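Local coordinates for 4'-phospho-dehydrooxetanocin synthase (Bacillus megaterium, PDB 5UL3), which catalyses the cobalamin- and S-adenosylmethionine-dependent oxidative ring contraction of dAMP to an oxetane aldehyde, a step in the biosynthesis of the nucleoside analogue oxetanocin A, at residues A[497-502]-A[533-538]; A[429-434]-A[465-470]; A[11-16]-A[71-76]. One frame throughout, in Å; residues are numbered along the deposited sequence.

Contact 1 (A[497-502]-A[533-538]); sequences DALMKP and VYTIVS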
loop_
_atom_site.group_PDB
_atom_site.type_symbol
_atom_site.label_atom_id
_atom_site.label_comp_id
_atom_site.label_asym_id
_atom_site.label_seq_id
_atom_site.Cartn_x
_atom_site.Cartn_y
_atom_site.Cartn_z
ATOM N N ASP A 497 -0.272 4.002 -30.005
ATOM C CA ASP A 497 -0.940 5.298 -30.018
ATOM C C ASP A 497 -1.512 5.666 -28.657
ATOM O O ASP A 497 -2.422 6.497 -28.574
ATOM C CB ASP A 497 -2.036 5.316 -31.081
ATOM C CG ASP A 497 -3.129 4.313 -30.803
ATOM O OD1 ASP A 497 -2.866 3.321 -30.092
ATOM O OD2 ASP A 497 -4.256 4.512 -31.306
ATOM N N ALA A 498 -0.992 5.073 -27.587
ATOM C CA ALA A 498 -1.461 5.353 -26.238
ATOM C C ALA A 498 -0.476 6.199 -25.447
ATOM O O ALA A 498 -0.861 7.202 -24.848
ATOM C CB ALA A 498 -1.735 4.037 -25.489
ATOM N N LEU A 499 0.804 5.843 -25.449
ATOM C CA LEU A 499 1.761 6.542 -24.597
ATOM C C LEU A 499 2.272 7.795 -25.302
ATOM O O LEU A 499 2.862 7.713 -26.386
ATOM C CB LEU A 499 2.910 5.607 -24.215
ATOM C CG LEU A 499 2.466 4.286 -23.566
ATOM C CD1 LEU A 499 3.658 3.384 -23.259
ATOM C CD2 LEU A 499 1.646 4.552 -22.296
ATOM N N MET A 500 2.035 8.950 -24.686
ATOM C CA MET A 500 2.421 10.243 -25.229
ATOM C C MET A 500 3.652 10.773 -24.511
ATOM O O MET A 500 3.843 10.550 -23.311
ATOM C CB MET A 500 1.294 11.271 -25.088
ATOM C CG MET A 500 0.003 10.912 -25.799
ATOM S SD MET A 500 0.152 10.952 -27.600
ATOM C CE MET A 500 0.031 9.214 -27.938
ATOM N N LYS A 501 4.484 11.494 -25.260
ATOM C CA LYS A 501 5.523 12.290 -24.645
ATOM C C LYS A 501 4.878 13.406 -23.838
ATOM O O LYS A 501 3.732 13.777 -24.097
ATOM C CB LYS A 501 6.434 12.908 -25.701
ATOM C CG LYS A 501 7.212 11.925 -26.535
ATOM C CD LYS A 501 7.964 12.673 -27.634
ATOM C CE LYS A 501 9.003 11.789 -28.303
ATOM N NZ LYS A 501 9.650 12.478 -29.452
ATOM N N PRO A 502 5.592 13.961 -22.856
ATOM C CA PRO A 502 5.094 15.171 -22.187
ATOM C C PRO A 502 4.872 16.266 -23.211
ATOM O O PRO A 502 5.772 16.619 -23.973
ATOM C CB PRO A 502 6.221 15.529 -21.204
ATOM C CG PRO A 502 6.920 14.227 -20.951
ATOM C CD PRO A 502 6.846 13.471 -22.253
ATOM N N VAL A 533 2.133 -0.289 -25.229
ATOM C CA VAL A 533 1.571 -0.241 -23.882
ATOM C C VAL A 533 2.261 -1.236 -22.956
ATOM O O VAL A 533 2.471 -0.946 -21.772
ATOM C CB VAL A 533 0.045 -0.480 -23.930
ATOM C CG1 VAL A 533 -0.513 -0.660 -22.514
ATOM C CG2 VAL A 533 -0.649 0.677 -24.637
ATOM N N TYR A 534 2.635 -2.419 -23.463
ATOM C CA TYR A 534 3.212 -3.411 -22.555
ATOM C C TYR A 534 4.471 -2.903 -21.862
ATOM O O TYR A 534 4.839 -3.449 -20.818
ATOM C CB TYR A 534 3.502 -4.742 -23.267
ATOM C CG TYR A 534 4.534 -4.725 -24.380
ATOM C CD1 TYR A 534 5.897 -4.606 -24.106
ATOM C CD2 TYR A 534 4.147 -4.912 -25.705
ATOM C CE1 TYR A 534 6.849 -4.616 -25.142
ATOM C CE2 TYR A 534 5.098 -4.934 -26.749
ATOM C CZ TYR A 534 6.436 -4.774 -26.456
ATOM O OH TYR A 534 7.360 -4.785 -27.489
ATOM N N THR A 535 5.106 -1.844 -22.378
ATOM C CA THR A 535 6.297 -1.320 -21.712
ATOM C C THR A 535 6.004 -0.744 -20.326
ATOM O O THR A 535 6.934 -0.603 -19.533
ATOM C CB THR A 535 6.995 -0.251 -22.584
ATOM O OG1 THR A 535 6.122 0.870 -22.821
ATOM C CG2 THR A 535 7.447 -0.839 -23.928
ATOM N N ILE A 536 4.751 -0.423 -19.991
ATOM C CA ILE A 536 4.447 0.115 -18.665
ATOM C C ILE A 536 3.651 -0.868 -17.798
ATOM O O ILE A 536 3.140 -0.481 -16.733
ATOM C CB ILE A 536 3.736 1.477 -18.758
ATOM C CG1 ILE A 536 2.394 1.337 -19.483
ATOM C CG2 ILE A 536 4.621 2.496 -19.474
ATOM C CD1 ILE A 536 1.462 2.514 -19.249
ATOM N N VAL A 537 3.561 -2.137 -18.206
ATOM C CA VAL A 537 2.879 -3.148 -17.409
ATOM C C VAL A 537 3.720 -3.465 -16.186
ATOM O O VAL A 537 4.925 -3.706 -16.295
ATOM C CB VAL A 537 2.614 -4.410 -18.248
ATOM C CG1 VAL A 537 2.244 -5.584 -17.344
ATOM C CG2 VAL A 537 1.492 -4.140 -19.246
ATOM N N SER A 538 3.079 -3.457 -15.014
ATOM C CA SER A 538 3.785 -3.668 -13.755
ATOM C C SER A 538 4.361 -5.075 -13.662
ATOM O O SER A 538 5.496 -5.261 -13.203
ATOM C CB SER A 538 2.837 -3.397 -12.585
ATOM O OG SER A 538 3.443 -3.706 -11.345
#

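Contact 2 (A[429-434]-A[465-470]); sequences DRIFIG and LGINLR. With EDO (1,2-ethanediol), chain F.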
loop_
_atom_site.group_PDB
_atom_site.type_symbol
_atom_site.label_atom_id
_atom_site.label_comp_id
_atom_site.label_asym_id
_atom_site.label_seq_id
_atom_site.Cartn_x
_atom_site.Cartn_y
_atom_site.Cartn_z
ATOM N N ASP A 429 4.067 11.675 -9.763
ATOM C CA ASP A 429 5.253 11.077 -10.374
ATOM C C ASP A 429 4.936 9.728 -11.002
ATOM O O ASP A 429 4.580 9.670 -12.183
ATOM C CB ASP A 429 6.349 10.943 -9.318
ATOM C CG ASP A 429 7.661 10.445 -9.894
ATOM O OD1 ASP A 429 7.893 10.628 -11.107
ATOM O OD2 ASP A 429 8.431 9.843 -9.136
ATOM N N ARG A 430 5.080 8.634 -10.245
ATOM C CA ARG A 430 4.768 7.299 -10.751
ATOM C C ARG A 430 3.340 6.956 -10.324
ATOM O O ARG A 430 3.102 6.570 -9.176
ATOM C CB ARG A 430 5.775 6.269 -10.255
ATOM C CG ARG A 430 6.981 6.173 -11.197
ATOM C CD ARG A 430 8.058 5.233 -10.707
ATOM N NE ARG A 430 8.957 5.936 -9.816
ATOM C CZ ARG A 430 10.115 6.473 -10.183
ATOM N NH1 ARG A 430 10.847 7.109 -9.283
ATOM N NH2 ARG A 430 10.546 6.363 -11.434
ATOM N N ILE A 431 2.386 7.092 -11.256
ATOM C CA ILE A 431 0.971 6.833 -10.981
ATOM C C ILE A 431 0.615 5.444 -11.507
ATOM O O ILE A 431 1.015 5.060 -12.623
ATOM C CB ILE A 431 0.066 7.928 -11.604
ATOM C CG1 ILE A 431 -0.028 9.201 -10.750
ATOM C CG2 ILE A 431 -1.363 7.434 -11.785
ATOM C CD1 ILE A 431 1.058 9.443 -9.724
ATOM N N PHE A 432 -0.131 4.675 -10.696
ATOM C CA PHE A 432 -0.569 3.329 -11.053
ATOM C C PHE A 432 -2.014 3.421 -11.529
ATOM O O PHE A 432 -2.861 3.933 -10.799
ATOM C CB PHE A 432 -0.486 2.389 -9.843
ATOM C CG PHE A 432 -0.967 0.995 -10.112
ATOM C CD1 PHE A 432 -2.307 0.653 -9.915
ATOM C CD2 PHE A 432 -0.091 0.008 -10.533
ATOM C CE1 PHE A 432 -2.753 -0.638 -10.170
ATOM C CE2 PHE A 432 -0.529 -1.284 -10.788
ATOM C CZ PHE A 432 -1.861 -1.610 -10.603
ATOM N N ILE A 433 -2.300 2.915 -12.727
ATOM C CA ILE A 433 -3.677 2.891 -13.242
ATOM C C ILE A 433 -4.097 1.432 -13.340
ATOM O O ILE A 433 -3.436 0.635 -14.019
ATOM C CB ILE A 433 -3.813 3.574 -14.609
ATOM C CG1 ILE A 433 -3.237 4.986 -14.595
ATOM C CG2 ILE A 433 -5.317 3.562 -15.061
ATOM C CD1 ILE A 433 -4.083 5.997 -13.899
ATOM N N GLY A 434 -5.175 1.076 -12.648
ATOM C CA GLY A 434 -5.676 -0.288 -12.674
ATOM C C GLY A 434 -6.411 -0.643 -13.954
ATOM O O GLY A 434 -7.619 -0.898 -13.936
ATOM N N LEU A 465 0.537 14.581 -19.848
ATOM C CA LEU A 465 0.847 15.550 -18.807
ATOM C C LEU A 465 2.222 15.342 -18.178
ATOM O O LEU A 465 2.564 16.071 -17.244
ATOM C CB LEU A 465 -0.225 15.500 -17.723
ATOM C CG LEU A 465 -1.627 15.831 -18.235
ATOM C CD1 LEU A 465 -2.668 15.536 -17.156
ATOM C CD2 LEU A 465 -1.692 17.293 -18.643
ATOM N N GLY A 466 3.003 14.376 -18.651
ATOM C CA GLY A 466 4.342 14.154 -18.108
ATOM C C GLY A 466 4.395 13.283 -16.872
ATOM O O GLY A 466 5.458 13.173 -16.246
ATOM N N ILE A 467 3.283 12.681 -16.488
ATOM C CA ILE A 467 3.242 11.753 -15.368
ATOM C C ILE A 467 3.758 10.410 -15.856
ATOM O O ILE A 467 3.482 10.000 -16.986
ATOM C CB ILE A 467 1.800 11.675 -14.811
ATOM C CG1 ILE A 467 1.438 12.999 -14.143
ATOM C CG2 ILE A 467 1.634 10.525 -13.835
ATOM C CD1 ILE A 467 -0.068 13.214 -13.877
ATOM N N ASN A 468 4.446 9.642 -14.972
ATOM C CA ASN A 468 5.193 8.408 -15.328
ATOM C C ASN A 468 4.450 7.124 -14.908
ATOM O O ASN A 468 4.668 6.595 -13.816
ATOM C CB ASN A 468 6.587 8.479 -14.693
ATOM C CG ASN A 468 7.446 7.212 -14.913
ATOM O OD1 ASN A 468 7.113 6.322 -15.695
ATOM N ND2 ASN A 468 8.579 7.151 -14.208
ATOM N N LEU A 469 3.666 6.561 -15.832
ATOM C CA LEU A 469 2.645 5.551 -15.565
ATOM C C LEU A 469 3.191 4.144 -15.357
ATOM O O LEU A 469 4.202 3.752 -15.946
ATOM C CB LEU A 469 1.685 5.468 -16.756
ATOM C CG LEU A 469 0.927 6.716 -17.052
ATOM C CD1 LEU A 469 0.225 6.562 -18.415
ATOM C CD2 LEU A 469 -0.080 6.788 -15.928
ATOM N N ARG A 470 2.447 3.373 -14.557
ATOM C CA ARG A 470 2.514 1.916 -14.457
ATOM C C ARG A 470 1.077 1.429 -14.546
ATOM O O ARG A 470 0.180 2.107 -14.050
ATOM C CB ARG A 470 3.084 1.424 -13.106
ATOM C CG ARG A 470 4.560 1.173 -13.004
ATOM C CD ARG A 470 4.852 0.190 -11.855
ATOM N NE ARG A 470 3.859 0.262 -10.776
ATOM C CZ ARG A 470 3.847 1.199 -9.825
ATOM N NH1 ARG A 470 4.767 2.154 -9.823
ATOM N NH2 ARG A 470 2.919 1.185 -8.879
HETATM C C1 EDO F . 5.761 6.918 -20.221
HETATM O O1 EDO F . 5.026 6.922 -21.456
HETATM C C2 EDO F . 4.840 6.825 -18.999
HETATM O O2 EDO F . 5.581 6.249 -17.900
HETATM O O HOH W 1 9.567 8.971 -12.302
HETATM O O HOH W 2 2.584 4.187 -8.135
#

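Contact 3 (A[11-16]-A[71-76]); sequences EYYLKE and HVFSPN. With EDO (1,2-ethanediol), chain O.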
loop_
_atom_site.group_PDB
_atom_site.type_symbol
_atom_site.label_atom_id
_atom_site.label_comp_id
_atom_site.label_asym_id
_atom_site.label_seq_id
_atom_site.Cartn_x
_atom_site.Cartn_y
_atom_site.Cartn_z
ATOM N N GLU A 11 5.223 31.278 30.893
ATOM C CA GLU A 11 5.570 31.663 29.531
ATOM C C GLU A 11 6.822 30.934 29.072
ATOM O O GLU A 11 6.863 30.366 27.973
ATOM C CB GLU A 11 5.757 33.178 29.472
ATOM C CG GLU A 11 6.160 33.743 28.126
ATOM C CD GLU A 11 6.542 35.213 28.220
ATOM O OE1 GLU A 11 7.240 35.584 29.192
ATOM O OE2 GLU A 11 6.134 35.999 27.337
ATOM N N TYR A 12 7.847 30.921 29.924
ATOM C CA TYR A 12 9.078 30.213 29.605
ATOM C C TYR A 12 8.828 28.724 29.400
ATOM O O TYR A 12 9.408 28.106 28.499
ATOM C CB TYR A 12 10.092 30.442 30.718
ATOM C CG TYR A 12 11.346 29.623 30.608
ATOM C CD1 TYR A 12 12.396 30.034 29.804
ATOM C CD2 TYR A 12 11.490 28.448 31.327
ATOM C CE1 TYR A 12 13.556 29.285 29.710
ATOM C CE2 TYR A 12 12.640 27.697 31.242
ATOM C CZ TYR A 12 13.669 28.116 30.433
ATOM O OH TYR A 12 14.812 27.351 30.355
ATOM N N TYR A 13 7.980 28.126 30.237
ATOM C CA TYR A 13 7.735 26.693 30.135
ATOM C C TYR A 13 6.991 26.351 28.846
ATOM O O TYR A 13 7.327 25.370 28.176
ATOM C CB TYR A 13 6.962 26.204 31.360
ATOM C CG TYR A 13 7.824 25.966 32.585
ATOM C CD1 TYR A 13 9.065 25.348 32.479
ATOM C CD2 TYR A 13 7.393 26.355 33.848
ATOM C CE1 TYR A 13 9.855 25.127 33.603
ATOM C CE2 TYR A 13 8.172 26.145 34.974
ATOM C CZ TYR A 13 9.399 25.531 34.849
ATOM O OH TYR A 13 10.168 25.318 35.973
ATOM N N LEU A 14 6.004 27.162 28.470
ATOM C CA LEU A 14 5.264 26.912 27.238
ATOM C C LEU A 14 6.157 27.083 26.013
ATOM O O LEU A 14 6.119 26.260 25.089
ATOM C CB LEU A 14 4.059 27.846 27.155
ATOM C CG LEU A 14 2.847 27.560 28.056
ATOM C CD1 LEU A 14 1.867 28.712 27.993
ATOM C CD2 LEU A 14 2.161 26.253 27.637
ATOM N N LYS A 15 6.966 28.144 25.992
ATOM C CA LYS A 15 7.864 28.382 24.864
ATOM C C LYS A 15 8.843 27.232 24.694
ATOM O O LYS A 15 9.056 26.743 23.580
ATOM C CB LYS A 15 8.613 29.702 25.066
ATOM C CG LYS A 15 9.873 29.843 24.223
ATOM C CD LYS A 15 10.716 31.029 24.683
ATOM C CE LYS A 15 12.011 31.122 23.890
ATOM N NZ LYS A 15 12.852 29.903 24.072
ATOM N N GLU A 16 9.454 26.787 25.795
ATOM C CA GLU A 16 10.385 25.668 25.718
ATOM C C GLU A 16 9.666 24.379 25.339
ATOM O O GLU A 16 10.232 23.527 24.645
ATOM C CB GLU A 16 11.115 25.490 27.046
ATOM C CG GLU A 16 12.097 26.607 27.384
ATOM C CD GLU A 16 13.189 26.753 26.349
ATOM O OE1 GLU A 16 13.158 27.742 25.590
ATOM O OE2 GLU A 16 14.064 25.866 26.283
ATOM N N HIS A 71 -0.790 20.390 37.037
ATOM C CA HIS A 71 -0.584 21.426 36.029
ATOM C C HIS A 71 -0.731 20.823 34.642
ATOM O O HIS A 71 -0.273 19.709 34.402
ATOM C CB HIS A 71 0.809 22.038 36.137
ATOM C CG HIS A 71 1.134 22.580 37.492
ATOM N ND1 HIS A 71 0.926 23.898 37.835
ATOM C CD2 HIS A 71 1.666 21.983 38.582
ATOM C CE1 HIS A 71 1.305 24.086 39.087
ATOM N NE2 HIS A 71 1.760 22.940 39.562
ATOM N N VAL A 72 -1.329 21.579 33.729
ATOM C CA VAL A 72 -1.531 21.117 32.359
ATOM C C VAL A 72 -1.026 22.195 31.409
ATOM O O VAL A 72 -1.488 23.342 31.467
ATOM C CB VAL A 72 -3.007 20.789 32.072
ATOM C CG1 VAL A 72 -3.141 20.077 30.711
ATOM C CG2 VAL A 72 -3.595 19.926 33.189
ATOM N N PHE A 73 -0.108 21.813 30.514
ATOM C CA PHE A 73 0.484 22.698 29.513
ATOM C C PHE A 73 0.100 22.227 28.118
ATOM O O PHE A 73 0.328 21.060 27.777
ATOM C CB PHE A 73 2.012 22.699 29.614
ATOM C CG PHE A 73 2.543 23.232 30.922
ATOM C CD1 PHE A 73 2.761 22.382 31.998
ATOM C CD2 PHE A 73 2.852 24.579 31.063
ATOM C CE1 PHE A 73 3.260 22.878 33.208
ATOM C CE2 PHE A 73 3.346 25.078 32.265
ATOM C CZ PHE A 73 3.549 24.226 33.330
ATOM N N SER A 74 -0.433 23.134 27.304
ATOM C CA SER A 74 -0.854 22.814 25.938
ATOM C C SER A 74 -0.364 23.916 25.011
ATOM O O SER A 74 -1.131 24.797 24.610
ATOM C CB SER A 74 -2.372 22.637 25.862
ATOM O OG SER A 74 -2.781 22.301 24.551
ATOM N N PRO A 75 0.916 23.880 24.631
ATOM C CA PRO A 75 1.503 25.021 23.911
ATOM C C PRO A 75 0.978 25.205 22.506
ATOM O O PRO A 75 1.094 26.312 21.964
ATOM C CB PRO A 75 3.000 24.703 23.901
ATOM C CG PRO A 75 3.109 23.258 24.148
ATOM C CD PRO A 75 1.893 22.831 24.934
ATOM N N ASN A 76 0.412 24.166 21.893
ATOM C CA ASN A 76 -0.000 24.204 20.494
ATOM C C ASN A 76 -1.501 24.290 20.298
ATOM O O ASN A 76 -1.949 24.431 19.157
ATOM C CB ASN A 76 0.533 22.962 19.756
ATOM C CG ASN A 76 2.035 22.865 19.819
ATOM O OD1 ASN A 76 2.707 23.867 20.044
ATOM N ND2 ASN A 76 2.576 21.659 19.623
HETATM C C1 EDO O . 1.228 29.168 23.419
HETATM O O1 EDO O . 2.313 28.262 23.665
HETATM C C2 EDO O . 1.369 29.642 21.977
HETATM O O2 EDO O . 0.263 30.475 21.612
#

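Contact 1 (A[497-502]-A[533-538])
Leu499 reaches across to the 533-538 segment with both branches of its isopropyl end: CD1 meets both Thr535 and Ile536, while CD2 meets Ile536 alone among the residues of that segment. CD1 lies 3.5 Å from OG1 of Thr535 and 4.0 Å from CG2 of Ile536, while CD2 packs against CD1 of Ile536 at 3.7 Å. The leucine and the two side chains it meets run alongside one another with opposed headings; methyls pair only with Ile536, while Thr535 offers its OG1. With CG beside the backbone N and anti to the carbonyl carbon (chi1 -54°) and an extended second torsion, the fork is carried straight over to the 3-10 segment 533-535 and the residue after it.

On the Ile536 side, chi1 of 62° sets CG1 between the backbone N and the carbonyl carbon, while CG2 stands anti to the latter. Two separate branches can therefore meet the two leucine methyls. One residue before the leucine, Ala498 points its CB at the contact and touches CG2 of Val533 at 3.6 Å; these two residues also have the closest CA atoms across the segments, 6.8 Å apart. Val533 is covered in addition by Leu459 and Phe492, and Ile471 of strand 470-473 touches both Val533 and Ile536.

The hydroxyl of Thr535 is the polar atom of the 533-538 segment that the leucine methyl approaches, but its hydrogen bond goes to the carbonyl O of Pro532. The chemistry across the two loops is thus almost wholly apolar. Between these two segments of the radical SAM core the fit is probably one of shape and water exclusion; directed backbone bonds hold each to other parts, Leu499 to Thr529 and Ile536 to Ile471.

Contact 2 (A[429-434]-A[465-470])
Arg470 crosses Phe432 at about a right angle, and its course from CB outward accounts for much of the contact. CB leaves the strand on the face that also carries the Phe432 side chain. From there chi1 of -92° keeps CG beside the backbone N, and a bend at chi3 (-29°) turns the guanidinium back toward the neighbouring strand. NE comes level with the phenyl plane at its edge, 4.0 Å from CD2 of Phe432. CZ follows close to the same carbon. NH1 turns toward CB of Arg430, 4.3 Å away, and NH2 comes obliquely to the ring, 3.6 Å from CD2 and 3.7 Å from CB of Phe432. Guanidinium and ring planes stand 37° apart, an inclined packing. NH2 also makes a weak bond to a water that donates to Arg430 O.

The backbones pair as a parallel bridge at Phe432 and Arg470. Arg470 N bonds to Ile431 O and Arg470 O receives Ile433 N, both at 2.9 Å, so Arg470 grips the residues flanking Phe432. Asn468 N extends the pairing to Asp429 O at 2.8 Å. In one of its two modelled conformers, Asn468 runs along Arg430 and a water links its ND2 to Asp429 OD1. The carboxylate's OD2 is taken by His357. Ile431 and Ile433 meet Ile467 and Leu469 toward helices 410-426 and 452-464, with CG1 of Ile431 3.7 Å from CG2 of Ile467.

Gly466 ends helix 452-464 in a Schellman motif, after which the chain enters strand 470-473. Strand 432-436, helix 452-464 and strand 470-473 thus form a beta-alpha-beta crossover, the repeating element of the partial TIM barrel of radical SAM enzymes; the first strand carries Glu436, which binds S-adenosylmethionine.

Contact 3 (A[11-16]-A[71-76])
Tyr13 is the first residue of the 11-16 segment to touch the strand, and it does so near its root. Its CB lies 3.9 Å from CE2 of Phe73; the ring then turns off, its hydroxyl pointing from the strand. With chi1 at -81°, CG stands beside the backbone N, and the ring passes toward helix 28-39, where it stacks on Phe39.

Leu14 follows and makes the broadest contact. Its CB aims neither at nor from the strand; chi1 (-74°) and the extended chi2 (171°) bring CD2 to Phe73 and Pro75. That methyl sits in the plane of the Phe73 ring, at its edge, 3.9 Å from CD2 of Phe73; it also lies 4.1 Å from CB of Pro75. One methyl thus touches both the aromatic ring and the proline, with the two side chains Leu14 and Phe73 meeting at a slant. The carbonyl O of Leu14 approaches CB of Pro75 at 3.7 Å, so backbone and side chain of this residue both bear on the proline. Beside them an ethanediol, probably from the crystallisation liquor, bonds through its O1 to Pro75 O at 2.9 Å, an oxygen that also accepts from Lys18 NZ.

Lys15 points away from the strand; its NZ pairs with OE1 of Glu16 in a salt bridge at 2.7 Å, and Glu16 lies against Leu38.

Helix 7-21 therefore lies against the end of strand 69-73, an inner strand of the four-stranded antiparallel sheet in the N-terminal domain, whose function is unknown. Leu17 extends the helix's apolar face over Phe73 and Pro75, while Phe39 of helix 28-39 and Tyr102 of strand 102-106 meet the Phe73 ring from their own elements.

Contacts 1 and 2 are neighbours within the radical SAM core, their centres 10 Å apart. They touch directly: CB of Ile536 packs on the carbonyl O of Leu469 at 3.6 Å, and CG of Pro502 on CA of Gly466 at 3.8 Å, so the loops of contact 1 lie against the loop leading into strand 470-473. Contact 2 is nearer the S-adenosylmethionine-binding residue Glu436: the side chain of Phe432 is about 4 Å from that of Glu436, against about 11 Å for Val533 in contact 1. Contact 3 stands apart near the N-terminus, its centre 55 Å from that of contact 1 and 46 Å from that of contact 2, and away from the annotated sites.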